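Local coordinates for protein MmeI (Methylophilus methylotrophus, PDB 5HR4) that acts on DNA as a type IIL restriction-modification enzyme, probably transferring a methyl group from S-adenosyl-L-methionine to N6 of adenine, at residues Asp649-Phe654 against Lys712-Phe717; Trp692-Asp697 against Pro733-Tyr738; Ala425-Asp430 against Lys451-Ile456. One frame throughout, in Å; residues are numbered along the deposited sequence.

Contact 1. Residues Asp649-Phe654 against Lys712-Phe717. With nucleotides of chain C.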
loop_
_atom_site.group_PDB
_atom_site.type_symbol
_atom_site.label_atom_id
_atom_site.label_comp_id
_atom_site.label_asym_id
_atom_site.label_seq_id
_atom_site.Cartn_x
_atom_site.Cartn_y
_atom_site.Cartn_z
ATOM N N ASP A 649 -3.355 28.622 6.231
ATOM C CA ASP A 649 -2.569 28.691 5.000
ATOM C C ASP A 649 -1.269 29.482 5.191
ATOM O O ASP A 649 -0.760 30.098 4.245
ATOM C CB ASP A 649 -3.394 29.276 3.855
ATOM C CG ASP A 649 -2.805 28.949 2.507
ATOM O OD1 ASP A 649 -2.706 27.746 2.180
ATOM O OD2 ASP A 649 -2.441 29.888 1.775
ATOM N N GLY A 650 -0.732 29.485 6.425
ATOM C CA GLY A 650 0.522 30.149 6.738
ATOM C C GLY A 650 0.432 31.630 7.047
ATOM O O GLY A 650 1.441 32.226 7.456
ATOM N N ASN A 651 -0.738 32.253 6.881
ATOM C CA ASN A 651 -0.844 33.698 7.048
ATOM C C ASN A 651 -0.443 34.167 8.442
ATOM O O ASN A 651 -0.004 35.312 8.596
ATOM C CB ASN A 651 -2.258 34.133 6.709
ATOM C CG ASN A 651 -2.589 33.892 5.255
ATOM O OD1 ASN A 651 -3.438 33.055 4.919
ATOM N ND2 ASN A 651 -1.916 34.626 4.371
ATOM N N PHE A 652 -0.544 33.318 9.451
ATOM C CA PHE A 652 -0.103 33.716 10.775
ATOM C C PHE A 652 1.329 33.307 11.101
ATOM O O PHE A 652 1.740 33.492 12.243
ATOM C CB PHE A 652 -1.036 33.147 11.845
ATOM C CG PHE A 652 -2.356 33.837 11.906
ATOM C CD1 PHE A 652 -2.517 35.081 11.325
ATOM C CD2 PHE A 652 -3.436 33.252 12.530
ATOM C CE1 PHE A 652 -3.724 35.731 11.362
ATOM C CE2 PHE A 652 -4.663 33.904 12.566
ATOM C CZ PHE A 652 -4.799 35.146 11.981
ATOM N N LEU A 653 2.102 32.771 10.148
ATOM C CA LEU A 653 3.409 32.185 10.450
ATOM C C LEU A 653 4.521 32.876 9.664
ATOM O O LEU A 653 4.303 33.363 8.547
ATOM C CB LEU A 653 3.424 30.683 10.149
ATOM C CG LEU A 653 2.222 29.865 10.634
ATOM C CD1 LEU A 653 2.235 28.482 10.010
ATOM C CD2 LEU A 653 2.188 29.785 12.154
ATOM N N PHE A 654 5.715 32.929 10.269
ATOM C CA PHE A 654 6.839 33.701 9.747
ATOM C C PHE A 654 8.186 33.073 10.126
ATOM O O PHE A 654 8.385 32.618 11.259
ATOM C CB PHE A 654 6.853 35.141 10.285
ATOM C CG PHE A 654 5.643 35.956 9.957
ATOM C CD1 PHE A 654 4.477 35.833 10.702
ATOM C CD2 PHE A 654 5.686 36.907 8.951
ATOM C CE1 PHE A 654 3.361 36.604 10.410
ATOM C CE2 PHE A 654 4.563 37.696 8.666
ATOM C CZ PHE A 654 3.406 37.544 9.405
ATOM N N LYS A 712 -7.731 38.935 6.972
ATOM C CA LYS A 712 -8.628 38.723 5.847
ATOM C C LYS A 712 -8.169 37.554 4.981
ATOM O O LYS A 712 -9.001 36.883 4.361
ATOM C CB LYS A 712 -8.777 40.008 5.024
ATOM C CG LYS A 712 -9.722 39.834 3.875
ATOM C CD LYS A 712 -10.587 41.055 3.609
ATOM C CE LYS A 712 -11.733 40.657 2.701
ATOM N NZ LYS A 712 -12.480 39.547 3.371
ATOM N N LYS A 713 -6.866 37.279 4.927
ATOM C CA LYS A 713 -6.397 36.135 4.141
ATOM C C LYS A 713 -6.749 34.818 4.821
ATOM O O LYS A 713 -7.137 33.845 4.150
ATOM C CB LYS A 713 -4.892 36.230 3.894
ATOM C CG LYS A 713 -4.525 36.500 2.433
ATOM C CD LYS A 713 -3.673 37.748 2.283
ATOM C CE LYS A 713 -3.387 38.061 0.811
ATOM N NZ LYS A 713 -1.944 37.849 0.434
ATOM N N VAL A 714 -6.658 34.779 6.148
ATOM C CA VAL A 714 -7.114 33.600 6.878
ATOM C C VAL A 714 -8.571 33.324 6.555
ATOM O O VAL A 714 -8.932 32.216 6.135
ATOM C CB VAL A 714 -6.897 33.772 8.393
ATOM C CG1 VAL A 714 -7.567 32.647 9.153
ATOM C CG2 VAL A 714 -5.402 33.828 8.723
ATOM N N GLN A 715 -9.421 34.349 6.686
ATOM C CA GLN A 715 -10.865 34.179 6.504
ATOM C C GLN A 715 -11.219 33.695 5.099
ATOM O O GLN A 715 -12.084 32.828 4.932
ATOM C CB GLN A 715 -11.583 35.492 6.811
ATOM C CG GLN A 715 -13.079 35.435 6.516
ATOM C CD GLN A 715 -13.858 36.520 7.200
ATOM O OE1 GLN A 715 -14.013 37.618 6.658
ATOM N NE2 GLN A 715 -14.353 36.227 8.405
ATOM N N GLU A 716 -10.568 34.245 4.071
ATOM C CA GLU A 716 -10.885 33.822 2.713
ATOM C C GLU A 716 -10.481 32.384 2.488
ATOM O O GLU A 716 -11.223 31.612 1.867
ATOM C CB GLU A 716 -10.210 34.731 1.698
ATOM C CG GLU A 716 -11.002 36.008 1.506
ATOM C CD GLU A 716 -10.151 37.205 1.156
ATOM O OE1 GLU A 716 -8.908 37.056 1.082
ATOM O OE2 GLU A 716 -10.737 38.298 0.954
ATOM N N PHE A 717 -9.302 32.001 2.987
ATOM C CA PHE A 717 -8.873 30.616 2.857
ATOM C C PHE A 717 -9.821 29.706 3.615
ATOM O O PHE A 717 -10.249 28.663 3.094
ATOM C CB PHE A 717 -7.429 30.449 3.356
ATOM C CG PHE A 717 -7.017 29.012 3.583
ATOM C CD1 PHE A 717 -6.461 28.257 2.550
ATOM C CD2 PHE A 717 -7.194 28.409 4.827
ATOM C CE1 PHE A 717 -6.080 26.902 2.756
ATOM C CE2 PHE A 717 -6.820 27.071 5.043
ATOM C CZ PHE A 717 -6.264 26.318 4.001
ATOM P P DG C 9 -2.799 24.693 7.129
ATOM O OP1 DG C 9 -2.862 25.671 6.031
ATOM O OP2 DG C 9 -2.647 25.027 8.564
ATOM O "O5'" DG C 9 -4.041 23.705 7.011
ATOM C "C5'" DG C 9 -4.457 23.287 5.753
ATOM C "C4'" DG C 9 -5.360 22.091 5.877
ATOM O "O4'" DG C 9 -4.701 21.037 6.634
ATOM C "C3'" DG C 9 -6.667 22.343 6.616
ATOM O "O3'" DG C 9 -7.624 21.485 6.073
ATOM C "C2'" DG C 9 -6.320 21.908 8.026
ATOM C "C1'" DG C 9 -5.561 20.654 7.677
ATOM N N9 DG C 9 -4.789 20.109 8.765
ATOM C C8 DG C 9 -4.173 20.789 9.797
ATOM N N7 DG C 9 -3.580 20.007 10.637
ATOM C C5 DG C 9 -3.808 18.725 10.115
ATOM C C6 DG C 9 -3.398 17.449 10.575
ATOM O O6 DG C 9 -2.733 17.171 11.576
ATOM N N1 DG C 9 -3.864 16.434 9.743
ATOM C C2 DG C 9 -4.606 16.629 8.605
ATOM N N2 DG C 9 -4.958 15.546 7.913
ATOM N N3 DG C 9 -4.980 17.800 8.176
ATOM C C4 DG C 9 -4.549 18.795 8.971
#

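Contact 2. Residues Trp692-Asp697 against Pro733-Tyr738. With nucleotides of chain B.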
loop_
_atom_site.group_PDB
_atom_site.type_symbol
_atom_site.label_atom_id
_atom_site.label_comp_id
_atom_site.label_asym_id
_atom_site.label_seq_id
_atom_site.Cartn_x
_atom_site.Cartn_y
_atom_site.Cartn_z
ATOM N N TRP A 692 -0.028 35.934 17.371
ATOM C CA TRP A 692 -0.902 35.308 18.370
ATOM C C TRP A 692 -1.939 36.332 18.826
ATOM O O TRP A 692 -1.644 37.220 19.633
ATOM C CB TRP A 692 -0.101 34.751 19.540
ATOM C CG TRP A 692 -0.946 34.009 20.508
ATOM C CD1 TRP A 692 -1.340 34.427 21.746
ATOM C CD2 TRP A 692 -1.527 32.716 20.317
ATOM N NE1 TRP A 692 -2.123 33.470 22.346
ATOM C CE2 TRP A 692 -2.255 32.408 21.486
ATOM C CE3 TRP A 692 -1.489 31.781 19.276
ATOM C CZ2 TRP A 692 -2.946 31.206 21.640
ATOM C CZ3 TRP A 692 -2.174 30.584 19.430
ATOM C CH2 TRP A 692 -2.893 30.310 20.607
ATOM N N LEU A 693 -3.172 36.172 18.336
ATOM C CA LEU A 693 -4.234 37.157 18.499
ATOM C C LEU A 693 -5.338 36.732 19.455
ATOM O O LEU A 693 -6.279 37.509 19.660
ATOM C CB LEU A 693 -4.838 37.487 17.137
ATOM C CG LEU A 693 -3.743 37.938 16.175
ATOM C CD1 LEU A 693 -4.251 37.989 14.764
ATOM C CD2 LEU A 693 -3.215 39.293 16.610
ATOM N N ASP A 694 -5.256 35.535 20.048
ATOM C CA ASP A 694 -6.195 35.141 21.094
ATOM C C ASP A 694 -6.217 36.206 22.186
ATOM O O ASP A 694 -5.221 36.409 22.893
ATOM C CB ASP A 694 -5.834 33.769 21.684
ATOM C CG ASP A 694 -6.965 33.170 22.527
ATOM O OD1 ASP A 694 -8.145 33.239 22.105
ATOM O OD2 ASP A 694 -6.675 32.624 23.613
ATOM N N GLY A 695 -7.339 36.914 22.294
ATOM C CA GLY A 695 -7.488 37.959 23.283
ATOM C C GLY A 695 -6.781 39.245 22.908
ATOM O O GLY A 695 -6.126 39.875 23.749
ATOM N N ALA A 696 -6.887 39.645 21.646
ATOM C CA ALA A 696 -6.311 40.906 21.219
ATOM C C ALA A 696 -7.342 42.013 21.384
ATOM O O ALA A 696 -8.538 41.806 21.135
ATOM C CB ALA A 696 -5.836 40.832 19.770
ATOM N N ASP A 697 -6.869 43.180 21.831
ATOM C CA ASP A 697 -7.713 44.364 21.932
ATOM C C ASP A 697 -7.996 44.910 20.532
ATOM O O ASP A 697 -7.084 45.381 19.842
ATOM C CB ASP A 697 -7.039 45.419 22.806
ATOM N N PRO A 733 -11.642 34.882 12.499
ATOM C CA PRO A 733 -10.448 34.726 11.670
ATOM C C PRO A 733 -9.155 35.159 12.333
ATOM O O PRO A 733 -8.110 35.062 11.692
ATOM C CB PRO A 733 -10.767 35.614 10.467
ATOM C CG PRO A 733 -11.532 36.708 11.072
ATOM C CD PRO A 733 -12.429 36.047 12.077
ATOM N N MET A 734 -9.153 35.643 13.566
ATOM C CA MET A 734 -7.876 36.012 14.160
ATOM C C MET A 734 -7.402 35.015 15.203
ATOM O O MET A 734 -6.301 35.165 15.729
ATOM C CB MET A 734 -7.929 37.424 14.761
ATOM C CG MET A 734 -9.192 37.829 15.445
ATOM S SD MET A 734 -8.969 39.542 15.979
ATOM C CE MET A 734 -8.555 39.334 17.706
ATOM N N LYS A 735 -8.194 33.999 15.494
ATOM C CA LYS A 735 -7.858 32.985 16.466
ATOM C C LYS A 735 -7.536 31.702 15.721
ATOM O O LYS A 735 -8.139 31.413 14.685
ATOM C CB LYS A 735 -9.013 32.762 17.449
ATOM C CG LYS A 735 -9.201 33.900 18.439
ATOM C CD LYS A 735 -10.392 33.677 19.362
ATOM C CE LYS A 735 -10.872 35.011 19.953
ATOM N NZ LYS A 735 -11.423 35.975 18.934
ATOM N N PHE A 736 -6.561 30.953 16.239
ATOM C CA PHE A 736 -6.256 29.647 15.681
ATOM C C PHE A 736 -7.527 28.806 15.661
ATOM O O PHE A 736 -8.440 29.006 16.468
ATOM C CB PHE A 736 -5.160 28.933 16.503
ATOM C CG PHE A 736 -3.734 29.337 16.160
ATOM C CD1 PHE A 736 -3.448 30.548 15.553
ATOM C CD2 PHE A 736 -2.673 28.486 16.464
ATOM C CE1 PHE A 736 -2.136 30.910 15.254
ATOM C CE2 PHE A 736 -1.349 28.841 16.169
ATOM C CZ PHE A 736 -1.087 30.055 15.555
ATOM N N PHE A 737 -7.575 27.854 14.730
ATOM C CA PHE A 737 -8.720 26.958 14.632
ATOM C C PHE A 737 -8.933 26.163 15.917
ATOM O O PHE A 737 -10.050 26.095 16.433
ATOM C CB PHE A 737 -8.535 26.031 13.441
ATOM C CG PHE A 737 -9.535 24.930 13.375
ATOM C CD1 PHE A 737 -9.221 23.670 13.843
ATOM C CD2 PHE A 737 -10.784 25.143 12.813
ATOM C CE1 PHE A 737 -10.136 22.644 13.766
ATOM C CE2 PHE A 737 -11.722 24.111 12.735
ATOM C CZ PHE A 737 -11.396 22.863 13.206
ATOM N N TYR A 738 -7.892 25.505 16.426
ATOM C CA TYR A 738 -7.956 24.891 17.746
ATOM C C TYR A 738 -6.874 25.507 18.618
ATOM O O TYR A 738 -5.720 25.612 18.193
ATOM C CB TYR A 738 -7.796 23.376 17.681
ATOM C CG TYR A 738 -7.816 22.695 19.040
ATOM C CD1 TYR A 738 -8.970 22.681 19.816
ATOM C CD2 TYR A 738 -6.676 22.052 19.543
ATOM C CE1 TYR A 738 -8.995 22.053 21.059
ATOM C CE2 TYR A 738 -6.685 21.415 20.793
ATOM C CZ TYR A 738 -7.851 21.415 21.536
ATOM O OH TYR A 738 -7.884 20.806 22.768
ATOM P P DA B 2 -10.783 20.141 24.534
ATOM O OP1 DA B 2 -11.174 19.477 25.799
ATOM O OP2 DA B 2 -9.622 21.064 24.549
ATOM O "O5'" DA B 2 -10.483 19.080 23.347
ATOM C "C5'" DA B 2 -11.116 17.782 23.335
ATOM C "C4'" DA B 2 -10.609 16.902 22.184
ATOM O "O4'" DA B 2 -11.303 17.218 20.946
ATOM C "C3'" DA B 2 -9.105 16.988 21.856
ATOM O "O3'" DA B 2 -8.610 15.665 21.640
ATOM C "C2'" DA B 2 -9.098 17.792 20.551
ATOM C "C1'" DA B 2 -10.351 17.231 19.908
ATOM N N9 DA B 2 -10.878 17.988 18.768
ATOM C C8 DA B 2 -10.935 19.349 18.608
ATOM N N7 DA B 2 -11.475 19.720 17.469
ATOM C C5 DA B 2 -11.803 18.516 16.846
ATOM C C6 DA B 2 -12.411 18.203 15.604
ATOM N N6 DA B 2 -12.818 19.117 14.725
ATOM N N1 DA B 2 -12.583 16.903 15.300
ATOM C C2 DA B 2 -12.178 15.984 16.169
ATOM N N3 DA B 2 -11.604 16.151 17.353
ATOM C C4 DA B 2 -11.442 17.452 17.634
ATOM P P DT B 3 -7.124 15.250 22.095
ATOM O OP1 DT B 3 -7.038 13.770 22.181
ATOM O OP2 DT B 3 -6.853 15.984 23.346
ATOM O "O5'" DT B 3 -6.202 15.811 20.891
ATOM C "C5'" DT B 3 -5.696 14.949 19.838
ATOM C "C4'" DT B 3 -6.804 14.271 19.053
ATOM O "O4'" DT B 3 -7.678 15.268 18.433
ATOM C "C3'" DT B 3 -6.313 13.386 17.899
ATOM O "O3'" DT B 3 -7.152 12.246 17.773
ATOM C "C2'" DT B 3 -6.493 14.311 16.695
ATOM C "C1'" DT B 3 -7.816 14.945 17.063
ATOM N N1 DT B 3 -8.131 16.170 16.309
ATOM C C2 DT B 3 -8.795 16.073 15.108
ATOM O O2 DT B 3 -9.121 15.016 14.611
ATOM N N3 DT B 3 -9.057 17.270 14.498
ATOM C C4 DT B 3 -8.749 18.537 14.971
ATOM O O4 DT B 3 -9.029 19.559 14.347
ATOM C C5 DT B 3 -8.065 18.570 16.240
ATOM C C7 DT B 3 -7.662 19.877 16.846
ATOM C C6 DT B 3 -7.795 17.397 16.843
#

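Contact 3. Residues Ala425-Asp430 against Lys451-Ile456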
loop_
_atom_site.group_PDB
_atom_site.type_symbol
_atom_site.label_atom_id
_atom_site.label_comp_id
_atom_site.label_asym_id
_atom_site.label_seq_id
_atom_site.Cartn_x
_atom_site.Cartn_y
_atom_site.Cartn_z
ATOM N N ALA A 425 -3.644 -10.609 -20.602
ATOM C CA ALA A 425 -2.406 -10.979 -19.931
ATOM C C ALA A 425 -2.333 -12.486 -19.702
ATOM O O ALA A 425 -1.273 -13.099 -19.883
ATOM C CB ALA A 425 -2.281 -10.219 -18.611
ATOM N N LEU A 426 -3.454 -13.104 -19.331
ATOM C CA LEU A 426 -3.451 -14.539 -19.094
ATOM C C LEU A 426 -3.269 -15.320 -20.388
ATOM O O LEU A 426 -2.623 -16.366 -20.393
ATOM C CB LEU A 426 -4.731 -14.956 -18.374
ATOM C CG LEU A 426 -4.586 -14.802 -16.861
ATOM C CD1 LEU A 426 -5.914 -14.750 -16.182
ATOM C CD2 LEU A 426 -3.796 -15.983 -16.323
ATOM N N TRP A 427 -3.814 -14.843 -21.503
ATOM C CA TRP A 427 -3.636 -15.607 -22.738
ATOM C C TRP A 427 -2.216 -15.485 -23.286
ATOM O O TRP A 427 -1.656 -16.469 -23.783
ATOM C CB TRP A 427 -4.630 -15.165 -23.795
ATOM C CG TRP A 427 -6.003 -15.733 -23.636
ATOM C CD1 TRP A 427 -6.351 -17.052 -23.482
ATOM C CD2 TRP A 427 -7.226 -14.994 -23.672
ATOM N NE1 TRP A 427 -7.721 -17.167 -23.397
ATOM C CE2 TRP A 427 -8.278 -15.916 -23.517
ATOM C CE3 TRP A 427 -7.532 -13.628 -23.815
ATOM C CZ2 TRP A 427 -9.606 -15.518 -23.504
ATOM C CZ3 TRP A 427 -8.838 -13.241 -23.798
ATOM C CH2 TRP A 427 -9.864 -14.177 -23.638
ATOM N N LEU A 428 -1.626 -14.286 -23.227
ATOM C CA LEU A 428 -0.239 -14.128 -23.660
ATOM C C LEU A 428 0.701 -14.976 -22.805
ATOM O O LEU A 428 1.614 -15.630 -23.329
ATOM C CB LEU A 428 0.179 -12.656 -23.603
ATOM C CG LEU A 428 -0.725 -11.588 -24.239
ATOM C CD1 LEU A 428 -0.095 -10.188 -24.122
ATOM C CD2 LEU A 428 -1.093 -11.930 -25.688
ATOM N N THR A 429 0.485 -14.993 -21.489
ATOM C CA THR A 429 1.297 -15.865 -20.653
ATOM C C THR A 429 1.081 -17.324 -21.031
ATOM O O THR A 429 2.044 -18.095 -21.138
ATOM C CB THR A 429 1.003 -15.637 -19.170
ATOM O OG1 THR A 429 0.866 -14.230 -18.912
ATOM C CG2 THR A 429 2.157 -16.158 -18.353
ATOM N N ASP A 430 -0.172 -17.713 -21.264
ATOM C CA ASP A 430 -0.454 -19.045 -21.787
ATOM C C ASP A 430 0.411 -19.341 -22.998
ATOM O O ASP A 430 1.160 -20.324 -23.014
ATOM C CB ASP A 430 -1.933 -19.170 -22.157
ATOM C CG ASP A 430 -2.272 -20.529 -22.752
ATOM O OD1 ASP A 430 -2.324 -21.509 -21.975
ATOM O OD2 ASP A 430 -2.503 -20.622 -23.985
ATOM N N LYS A 451 -9.930 -21.080 -26.756
ATOM C CA LYS A 451 -11.092 -21.810 -26.266
ATOM C C LYS A 451 -11.287 -21.716 -24.754
ATOM O O LYS A 451 -12.391 -21.976 -24.270
ATOM C CB LYS A 451 -11.005 -23.283 -26.681
ATOM N N SER A 452 -10.258 -21.356 -24.001
ATOM C CA SER A 452 -10.329 -21.257 -22.553
ATOM C C SER A 452 -10.346 -19.784 -22.178
ATOM O O SER A 452 -9.669 -18.964 -22.812
ATOM C CB SER A 452 -9.125 -21.966 -21.913
ATOM O OG SER A 452 -9.463 -22.596 -20.682
ATOM N N THR A 453 -11.150 -19.425 -21.183
ATOM C CA THR A 453 -11.163 -18.022 -20.845
ATOM C C THR A 453 -11.105 -17.809 -19.334
ATOM O O THR A 453 -11.768 -18.533 -18.564
ATOM C CB THR A 453 -12.392 -17.294 -21.436
ATOM O OG1 THR A 453 -13.562 -17.589 -20.663
ATOM C CG2 THR A 453 -12.629 -17.705 -22.900
ATOM N N PRO A 454 -10.297 -16.847 -18.888
ATOM C CA PRO A 454 -10.330 -16.423 -17.483
ATOM C C PRO A 454 -11.708 -15.914 -17.100
ATOM O O PRO A 454 -12.603 -15.737 -17.931
ATOM C CB PRO A 454 -9.306 -15.294 -17.407
ATOM C CG PRO A 454 -8.534 -15.352 -18.661
ATOM C CD PRO A 454 -9.301 -16.122 -19.689
ATOM N N HIS A 455 -11.858 -15.649 -15.811
ATOM C CA HIS A 455 -13.112 -15.177 -15.242
ATOM C C HIS A 455 -12.837 -13.889 -14.473
ATOM O O HIS A 455 -12.945 -13.843 -13.240
ATOM C CB HIS A 455 -13.736 -16.256 -14.364
ATOM C CG HIS A 455 -13.988 -17.545 -15.088
ATOM N ND1 HIS A 455 -13.205 -18.669 -14.908
ATOM C CD2 HIS A 455 -14.929 -17.888 -16.004
ATOM C CE1 HIS A 455 -13.656 -19.647 -15.675
ATOM N NE2 HIS A 455 -14.700 -19.199 -16.352
ATOM N N ILE A 456 -12.458 -12.851 -15.218
ATOM C CA ILE A 456 -12.282 -11.505 -14.684
ATOM C C ILE A 456 -13.596 -10.748 -14.833
ATOM O O ILE A 456 -14.116 -10.590 -15.944
ATOM C CB ILE A 456 -11.156 -10.764 -15.416
ATOM C CG1 ILE A 456 -9.896 -11.637 -15.464
ATOM C CG2 ILE A 456 -10.878 -9.419 -14.748
ATOM C CD1 ILE A 456 -9.381 -12.026 -14.108
#

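Contact 1. Residues Asp649-Phe654 against Lys712-Phe717
Asp-649 lies over one face of the Phe-717 ring, where the loop leading into strand 653-655 meets helix 705-719 of the target recognition domain. This loop ends in a type I beta turn from Gly-650 to Leu-653, closed by Leu-653 N on Gly-650 O. The side chain of Asp-649 follows the ring outward. CB makes a CH-pi contact 3.6 Å from the Phe-717 ring centroid, 17° off the normal; CG follows over CD1, and OD1 reaches CE1 at 3.5 Å. With CG anti to the backbone N (chi1 -161°), CG and OD1 are laid along the CD1-CE1 side of the ring, and the carboxylate plane is tilted 21° from the ring plane. One helical turn back, Val-714 repeats the theme with the roles exchanged: its methyl CG2 sits over a face of Phe-652, 3.8 Å from that ring's centroid, and also touches Asn-651 CB. The side chain of Asn-651 crosses that of Lys-713 at about a right angle, against its CB. Beyond the helix contact, Leu-693 and Phe-736 also pack on Phe-652. At the DNA end, DG9 of chain C brings C5' to the edge of Phe-717, 3.9 Å from CZ, and its OP1 accepts a weak hydrogen bond from Asp-649 N at 3.0 Å.

Contact 2. Residues Trp692-Asp697 against Pro733-Tyr738
Trp-692 holds CG anti to its backbone N (chi1 -175°), and the indole reaches Phe-736, whose own CG lies beside the backbone N (chi1 -83°) and turns a ring face to meet it. The pair is T-shaped: the six-membered edge of the indole points at the phenyl face, planes 75° apart and centroids 5.0 Å apart, with Trp-692 CZ3 above the middle of the Phe-736 ring. Ile-770 touches both residues. Next to the rings, Leu-693 crosses Met-734 at about a right angle, CD1 against CB at 3.7 Å. The bent Met-734 chain then carries CE to Ala-696 CB, also 3.7 Å away, across the type II beta turn from Leu-693 to Ala-696. Asp-694 OD1 lies against the methylene CD of Lys-735 at 3.6 Å; NZ is 5.3 Å from OD1, so the opposite charges are near but form no salt bridge. Phe-737 directs its ring edge at O4 of DT3 of chain B, and Tyr-738 CG packs on the DT3 methyl C7 at 3.6 Å. Tyr-738 OH donates to OP2 of DA2 of chain B at 2.5 Å, the phosphate oxygen lying in the ring plane. A phenylalanine here would probably leave that phosphate oxygen without its hydroxyl donor. Two loops of the target recognition domain are thus packed through a T-shaped aromatic pair, with a classic beta bulge opposite Lys-645 where Phe-737 and Tyr-738 reach the DNA.

Contact 3. Residues Ala425-Asp430 against Lys451-Ile456
Trp-427 points its indole N-H at the backbone of the loop before strand 455-458. NE1 donates to Ser-452 O at 2.7 Å, with an N-H...O angle of 153°; the oxygen lies in the indole plane, and the donor approaches nearly along the C=O axis. This bond helps to fix the rotation of the ring and supplies a partner for the indole nitrogen of a buried tryptophan. On the same rim, Thr-453 runs alongside the indole and points the same way, its methyl CG2 in the ring plane and 3.8 Å from CZ2. Pro-454 meets the tryptophan aslant, CD being 3.9 Å from CZ2. The tryptophan CG sits beside the backbone N (chi1 -80°), which carries the indole out from the helix with its NE1-CZ2 edge toward this loop. Helix 416-440 follows strand 409-413 of the methyltransferase sheet and leads on to the parallel, neighbouring strand 455-458, so these elements form a beta-alpha-beta crossover in the Rossmann-like domain, and the contact packs the helix against the loop that enters strand 455-458, an outermost strand of the sheet within this chain. Leu-426 and Pro-454 run antiparallel alongside each other, Leu-426 CD1 3.6 Å from Pro-454 CB, while CB of the leucine lies against the proline CG. The side chain of Leu-426 is about 12 Å from the bound sinefungin. Farther along, Ile-456 points toward the helix and packs on Ala-419 and Ala-422. Within the helix, Ala-425 O is gripped by two donors from opposite faces of its carbonyl plane, Thr-429 N and Thr-429 OG1, the hydroxyl at 2.6 Å. One residue on, the buried carboxylate of Asp-430 is held by Arg-447 in a salt bridge and by Tyr-374 OH, both on OD1, and by Asn-434 ND2 on OD2.

Overall arrangement
From the N terminus, contact 3 comes first: it spans 20 intervening residues in the methyltransferase domain and ties helix 416-440 to the entry of strand 455-458. It closes before contacts 1 and 2 open, both in the target recognition domain, on the opposite side of the chain's centre, nearest atoms about 41 Å (contact 1) and about 43 Å (contact 2) from contact 3. Their segments alternate, 649-654, 692-697, 712-717, 733-738, so the two loops cross. Contact 1 closes a loop of 57 residues, bringing helix 705-719 to strand 653-655; contact 2 closes one of 35, joining the loops after strand 688-691 and helix 724-729. The two touch where Phe-652 CZ lies 3.3 Å from Pro-733 O, and each reaches bound DNA.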